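PDB 4J8L: uncharacterized protein YhfS from Escherichia coli, which is of unknown function but carries pyridoxal 5'-phosphate covalently on a lysine and may have cysteine synthase activity. Local coordinates for residues V95-V100 with L115-F120; I315-Y320 with N343-E348. One frame throughout, in Å; residues are numbered along the deposited sequence.

In the fold
Contact 1 and contact 2 lie on opposite sides of the chain's centre, about 33 Å apart between centres, and share no strand or helix. Contact 1 joins the parallel strands 92-96 and 114-118 at the margin of the seven-stranded mixed sheet of the aminotransferase-like part; contact 2 joins the loop leading into strand 318-320 to the turn before helix 347-360 in the C-terminal part. Both are partly buried, with exposed residues beside buried ones. In contact 1, main-chain strand bonds run into a histidine whose CB lies over a phenylalanine ring. Contact 2, the smaller interface, has no strand pairing between its segments and relies on two bonds to loop carbonyls.

Contact 1. Residues V95-V100 with L115-F120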
loop_
_atom_site.group_PDB
_atom_site.type_symbol
_atom_site.label_atom_id
_atom_site.label_comp_id
_atom_site.label_asym_id
_atom_site.label_seq_id
_atom_site.Cartn_x
_atom_site.Cartn_y
_atom_site.Cartn_z
ATOM N N VAL A 95 -5.108 -8.466 -15.609
ATOM C CA VAL A 95 -4.264 -7.435 -15.019
ATOM C C VAL A 95 -4.133 -6.226 -15.946
ATOM O O VAL A 95 -4.389 -6.308 -17.156
ATOM C CB VAL A 95 -2.838 -7.954 -14.674
ATOM C CG1 VAL A 95 -2.896 -9.036 -13.609
ATOM C CG2 VAL A 95 -2.145 -8.467 -15.922
ATOM N N HIS A 96 -3.730 -5.107 -15.355
ATOM C CA HIS A 96 -3.522 -3.859 -16.078
ATOM C C HIS A 96 -2.280 -3.942 -16.972
ATOM O O HIS A 96 -1.351 -4.697 -16.682
ATOM C CB HIS A 96 -3.385 -2.730 -15.052
ATOM C CG HIS A 96 -3.041 -1.392 -15.632
ATOM N ND1 HIS A 96 -3.645 -0.883 -16.762
ATOM C CD2 HIS A 96 -2.169 -0.443 -15.212
ATOM C CE1 HIS A 96 -3.152 0.317 -17.020
ATOM N NE2 HIS A 96 -2.254 0.606 -16.093
ATOM N N ASP A 97 -2.280 -3.171 -18.058
ATOM C CA ASP A 97 -1.148 -3.112 -18.986
ATOM C C ASP A 97 -0.034 -2.232 -18.433
ATOM O O ASP A 97 0.156 -1.097 -18.869
ATOM C CB ASP A 97 -1.612 -2.606 -20.358
ATOM C CG ASP A 97 -0.534 -2.720 -21.430
ATOM O OD1 ASP A 97 0.526 -3.333 -21.177
ATOM O OD2 ASP A 97 -0.761 -2.203 -22.543
ATOM N N ALA A 98 0.694 -2.782 -17.468
ATOM C CA ALA A 98 1.767 -2.084 -16.769
ATOM C C ALA A 98 2.510 -3.139 -15.955
ATOM O O ALA A 98 1.981 -4.227 -15.737
ATOM C CB ALA A 98 1.188 -1.012 -15.851
ATOM N N PRO A 99 3.734 -2.830 -15.494
ATOM C CA PRO A 99 4.482 -3.836 -14.731
ATOM C C PRO A 99 3.722 -4.390 -13.520
ATOM O O PRO A 99 3.246 -3.640 -12.663
ATOM C CB PRO A 99 5.719 -3.061 -14.265
ATOM C CG PRO A 99 5.914 -2.022 -15.324
ATOM C CD PRO A 99 4.527 -1.604 -15.713
ATOM N N VAL A 100 3.604 -5.710 -13.461
ATOM C CA VAL A 100 3.015 -6.361 -12.302
ATOM C C VAL A 100 4.001 -6.300 -11.136
ATOM O O VAL A 100 5.217 -6.446 -11.342
ATOM C CB VAL A 100 2.653 -7.831 -12.625
ATOM C CG1 VAL A 100 2.009 -8.511 -11.420
ATOM C CG2 VAL A 100 1.738 -7.896 -13.860
ATOM N N LEU A 115 -2.222 -14.858 -17.844
ATOM C CA LEU A 115 -2.536 -13.438 -17.700
ATOM C C LEU A 115 -3.265 -12.886 -18.923
ATOM O O LEU A 115 -2.905 -13.172 -20.071
ATOM C CB LEU A 115 -1.274 -12.618 -17.439
ATOM C CG LEU A 115 -0.559 -12.907 -16.125
ATOM C CD1 LEU A 115 0.590 -11.926 -15.912
ATOM C CD2 LEU A 115 -1.540 -12.851 -14.963
ATOM N N ILE A 116 -4.303 -12.103 -18.658
ATOM C CA ILE A 116 -5.002 -11.356 -19.693
ATOM C C ILE A 116 -4.776 -9.888 -19.376
ATOM O O ILE A 116 -5.084 -9.433 -18.276
ATOM C CB ILE A 116 -6.510 -11.635 -19.671
ATOM C CG1 ILE A 116 -6.787 -13.122 -19.882
ATOM C CG2 ILE A 116 -7.225 -10.792 -20.712
ATOM C CD1 ILE A 116 -8.250 -13.492 -19.716
ATOM N N THR A 117 -4.239 -9.151 -20.336
ATOM C CA THR A 117 -3.813 -7.783 -20.088
ATOM C C THR A 117 -4.689 -6.788 -20.847
ATOM O O THR A 117 -5.060 -7.030 -21.993
ATOM C CB THR A 117 -2.350 -7.606 -20.519
ATOM O OG1 THR A 117 -1.518 -8.475 -19.741
ATOM C CG2 THR A 117 -1.899 -6.192 -20.315
ATOM N N VAL A 118 -5.018 -5.676 -20.199
ATOM C CA VAL A 118 -5.745 -4.588 -20.845
ATOM C C VAL A 118 -5.412 -3.278 -20.127
ATOM O O VAL A 118 -5.057 -3.281 -18.947
ATOM C CB VAL A 118 -7.274 -4.841 -20.833
ATOM C CG1 VAL A 118 -7.806 -4.818 -19.405
ATOM C CG2 VAL A 118 -8.002 -3.817 -21.705
ATOM N N ASP A 119 -5.500 -2.162 -20.844
ATOM C CA ASP A 119 -5.228 -0.850 -20.259
ATOM C C ASP A 119 -6.408 -0.402 -19.388
ATOM O O ASP A 119 -7.449 -0.021 -19.913
ATOM C CB ASP A 119 -5.000 0.161 -21.390
ATOM C CG ASP A 119 -4.376 1.461 -20.910
ATOM O OD1 ASP A 119 -4.267 1.664 -19.688
ATOM O OD2 ASP A 119 -4.001 2.289 -21.772
ATOM N N PHE A 120 -6.251 -0.439 -18.064
ATOM C CA PHE A 120 -7.328 -0.021 -17.160
ATOM C C PHE A 120 -7.672 1.460 -17.332
ATOM O O PHE A 120 -8.696 1.929 -16.837
ATOM C CB PHE A 120 -6.962 -0.269 -15.689
ATOM C CG PHE A 120 -6.962 -1.718 -15.277
ATOM C CD1 PHE A 120 -7.242 -2.731 -16.184
ATOM C CD2 PHE A 120 -6.691 -2.058 -13.954
ATOM C CE1 PHE A 120 -7.237 -4.063 -15.786
ATOM C CE2 PHE A 120 -6.684 -3.382 -13.549
ATOM C CZ PHE A 120 -6.956 -4.386 -14.462
#
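With CG anti to the backbone N (chi1 175°), His96 swings its imidazole toward the loop just after the neighbouring strand, while Phe120, its CG anti to the carbonyl carbon (chi1 -72°), turns its ring back beneath His96. They sit where the paired strands of a beta-alpha-beta unit end, in which helix 102-111 links parallel strands 92-96 and 114-118. Val95 N donates to Ile116 O (2.8 Å), and Val95 O receives Val118 N (3.2 Å). Beyond the strand, Asp97 centres an inverse gamma turn, and the Thr117 methyl CG2 packs on Asp97 CB at 3.6 Å.

His96 CB sits over the middle of the Phe120 ring, 3.6 Å from its centroid, a CH-pi contact; the two rings are oblique to each other. A serine in place of Phe120 would probably strip the ring from under His96 CB and open a gap there, with the imidazole left to its two hydrogen bonds. These hold both nitrogens, NE2 by Asp149 and ND1 by the backbone N-H of Phe120. Asp119 OD1, bonded to Asn121 N, also lies by the imidazole edge, 3.2 Å from His96 CE1. Phe120 N donates to His96 ND1 at 2.9 Å, 26° out of the ring plane.

Contact 2. Residues I315-Y320 with N343-E348; sequences IPPLFY and NRSGEE
Ile315 meets Arg344 through both its backbone and its side chain. Its carbonyl O accepts the Arg344 N-H (3.0 Å from O to N), the donor lying in the carbonyl plane. The two side chains cross at about a right angle, Ile315 CG1 resting 4.1 Å from Arg344 CG. Although Arg344 starts toward the isoleucine, bends at its second and third torsions carry the guanidinium away, and NH1 bonds Gln249 on helix 229-261. The aliphatic root of the arginine therefore packs on the loop while its charged end serves a different helix.

Pro316 contributes mainly its carbonyl. Asn343 ND2 donates to Pro316 O at 2.9 Å with a nearly straight N-H...O angle of 166°. The acceptor lies close to the plane of the asparagine amide, whereas the donor is tilted 18° from the carbonyl plane. Asn343 CG stands anti to its own carbonyl carbon (chi1 -71°), which turns the amide across to the loop; CB itself lies 3.4 Å from Ile315 O and as close to Pro316 O. Successive carbonyls of the loop are thus gripped by successive residues of the turn, one by a side chain and one by the main chain. This turn follows strand 337-341 of the four-stranded antiparallel sheet and leads to helix 347-360, with Gly346 at the N-cap.

Pro317 lays its ring against Ser345: Pro317 CB is 3.5 Å from Ser345 OG, and CD packs on the serine CB. The hydroxyl bonds Pro342 O; Pro317 offers it only ring carbons and meets it by packing. At Leu318 the chain enters edge strand 318-320, which pairs with 337-341, Leu318 bonding the backbone of Asn341 and Tyr320 that of Arg339; the side chain's last touch across the contact is Leu318 CB against Asn343 ND2, 4.0 Å apart.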
loop_
_atom_site.group_PDB
_atom_site.type_symbol
_atom_site.label_atom_id
_atom_site.label_comp_id
_atom_site.label_asym_id
_atom_site.label_seq_id
_atom_site.Cartn_x
_atom_site.Cartn_y
_atom_site.Cartn_z
ATOM N N ILE A 315 11.652 6.705 10.451
ATOM C CA ILE A 315 11.324 8.031 10.949
ATOM C C ILE A 315 11.969 9.178 10.137
ATOM O O ILE A 315 11.255 10.073 9.671
ATOM C CB ILE A 315 11.596 8.106 12.476
ATOM C CG1 ILE A 315 10.502 7.291 13.198
ATOM C CG2 ILE A 315 11.667 9.549 12.942
ATOM C CD1 ILE A 315 10.814 6.947 14.639
ATOM N N PRO A 316 13.305 9.154 9.957
ATOM C CA PRO A 316 13.932 10.196 9.130
ATOM C C PRO A 316 13.483 10.042 7.670
ATOM O O PRO A 316 12.976 8.986 7.290
ATOM C CB PRO A 316 15.436 9.893 9.257
ATOM C CG PRO A 316 15.576 9.039 10.476
ATOM C CD PRO A 316 14.313 8.214 10.488
ATOM N N PRO A 317 13.668 11.086 6.858
ATOM C CA PRO A 317 13.205 10.993 5.470
ATOM C C PRO A 317 14.058 10.007 4.683
ATOM O O PRO A 317 15.264 9.895 4.936
ATOM C CB PRO A 317 13.425 12.418 4.944
ATOM C CG PRO A 317 14.599 12.924 5.744
ATOM C CD PRO A 317 14.388 12.344 7.129
ATOM N N LEU A 318 13.436 9.314 3.729
ATOM C CA LEU A 318 14.156 8.421 2.829
ATOM C C LEU A 318 14.545 9.200 1.573
ATOM O O LEU A 318 13.679 9.782 0.928
ATOM C CB LEU A 318 13.263 7.247 2.440
ATOM C CG LEU A 318 13.707 6.289 1.328
ATOM C CD1 LEU A 318 14.861 5.407 1.782
ATOM C CD2 LEU A 318 12.507 5.442 0.914
ATOM N N PHE A 319 15.841 9.220 1.260
ATOM C CA PHE A 319 16.364 9.747 -0.018
ATOM C C PHE A 319 16.891 8.515 -0.749
ATOM O O PHE A 319 17.835 7.879 -0.265
ATOM C CB PHE A 319 17.541 10.701 0.212
ATOM C CG PHE A 319 17.165 12.106 0.649
ATOM C CD1 PHE A 319 16.255 12.334 1.678
ATOM C CD2 PHE A 319 17.800 13.201 0.070
ATOM C CE1 PHE A 319 15.963 13.637 2.088
ATOM C CE2 PHE A 319 17.515 14.499 0.462
ATOM C CZ PHE A 319 16.597 14.723 1.481
ATOM N N TYR A 320 16.289 8.169 -1.893
ATOM C CA TYR A 320 16.476 6.851 -2.493
ATOM C C TYR A 320 16.580 6.950 -4.010
ATOM O O TYR A 320 16.143 7.931 -4.608
ATOM C CB TYR A 320 15.280 5.951 -2.131
ATOM C CG TYR A 320 15.510 4.458 -2.255
ATOM C CD1 TYR A 320 16.713 3.881 -1.850
ATOM C CD2 TYR A 320 14.518 3.622 -2.750
ATOM C CE1 TYR A 320 16.925 2.509 -1.955
ATOM C CE2 TYR A 320 14.718 2.253 -2.862
ATOM C CZ TYR A 320 15.924 1.701 -2.460
ATOM O OH TYR A 320 16.131 0.340 -2.554
ATOM N N ASN A 343 8.662 10.657 5.257
ATOM C CA ASN A 343 8.368 9.924 6.476
ATOM C C ASN A 343 7.876 10.882 7.564
ATOM O O ASN A 343 6.952 11.644 7.309
ATOM C CB ASN A 343 9.556 9.063 6.920
ATOM C CG ASN A 343 9.783 7.873 5.990
ATOM O OD1 ASN A 343 8.827 7.264 5.512
ATOM N ND2 ASN A 343 11.045 7.539 5.731
ATOM N N ARG A 344 8.514 10.889 8.732
ATOM C CA ARG A 344 8.015 11.697 9.852
ATOM C C ARG A 344 8.665 13.084 9.934
ATOM O O ARG A 344 8.389 13.841 10.880
ATOM C CB ARG A 344 8.220 10.973 11.191
ATOM C CG ARG A 344 7.735 9.525 11.225
ATOM C CD ARG A 344 6.217 9.401 11.415
ATOM N NE ARG A 344 5.435 9.821 10.243
ATOM C CZ ARG A 344 5.334 9.135 9.109
ATOM N NH1 ARG A 344 4.585 9.606 8.122
ATOM N NH2 ARG A 344 5.988 7.992 8.947
ATOM N N SER A 345 9.520 13.400 8.970
ATOM C CA SER A 345 10.242 14.676 8.976
ATOM C C SER A 345 9.395 15.818 8.422
ATOM O O SER A 345 8.343 15.601 7.817
ATOM C CB SER A 345 11.534 14.562 8.167
ATOM O OG SER A 345 11.254 14.471 6.786
ATOM N N GLY A 346 9.869 17.040 8.640
ATOM C CA GLY A 346 9.245 18.224 8.081
ATOM C C GLY A 346 9.991 18.701 6.849
ATOM O O GLY A 346 11.090 18.235 6.545
ATOM N N GLU A 347 9.376 19.628 6.130
ATOM C CA GLU A 347 9.912 20.046 4.844
ATOM C C GLU A 347 11.202 20.827 5.011
ATOM O O GLU A 347 12.086 20.766 4.153
ATOM C CB GLU A 347 8.876 20.854 4.058
ATOM C CG GLU A 347 8.456 22.173 4.712
ATOM C CD GLU A 347 7.306 22.031 5.705
ATOM O OE1 GLU A 347 6.996 20.894 6.129
ATOM O OE2 GLU A 347 6.704 23.065 6.046
ATOM N N GLU A 348 11.328 21.556 6.112
ATOM C CA GLU A 348 12.543 22.338 6.297
ATOM C C GLU A 348 13.756 21.433 6.501
ATOM O O GLU A 348 14.862 21.753 6.052
ATOM C CB GLU A 348 12.390 23.347 7.434
ATOM C CG GLU A 348 11.265 24.354 7.233
ATOM C CD GLU A 348 11.486 25.295 6.052
ATOM O OE1 GLU A 348 12.605 25.327 5.493
ATOM O OE2 GLU A 348 10.529 26.011 5.685
#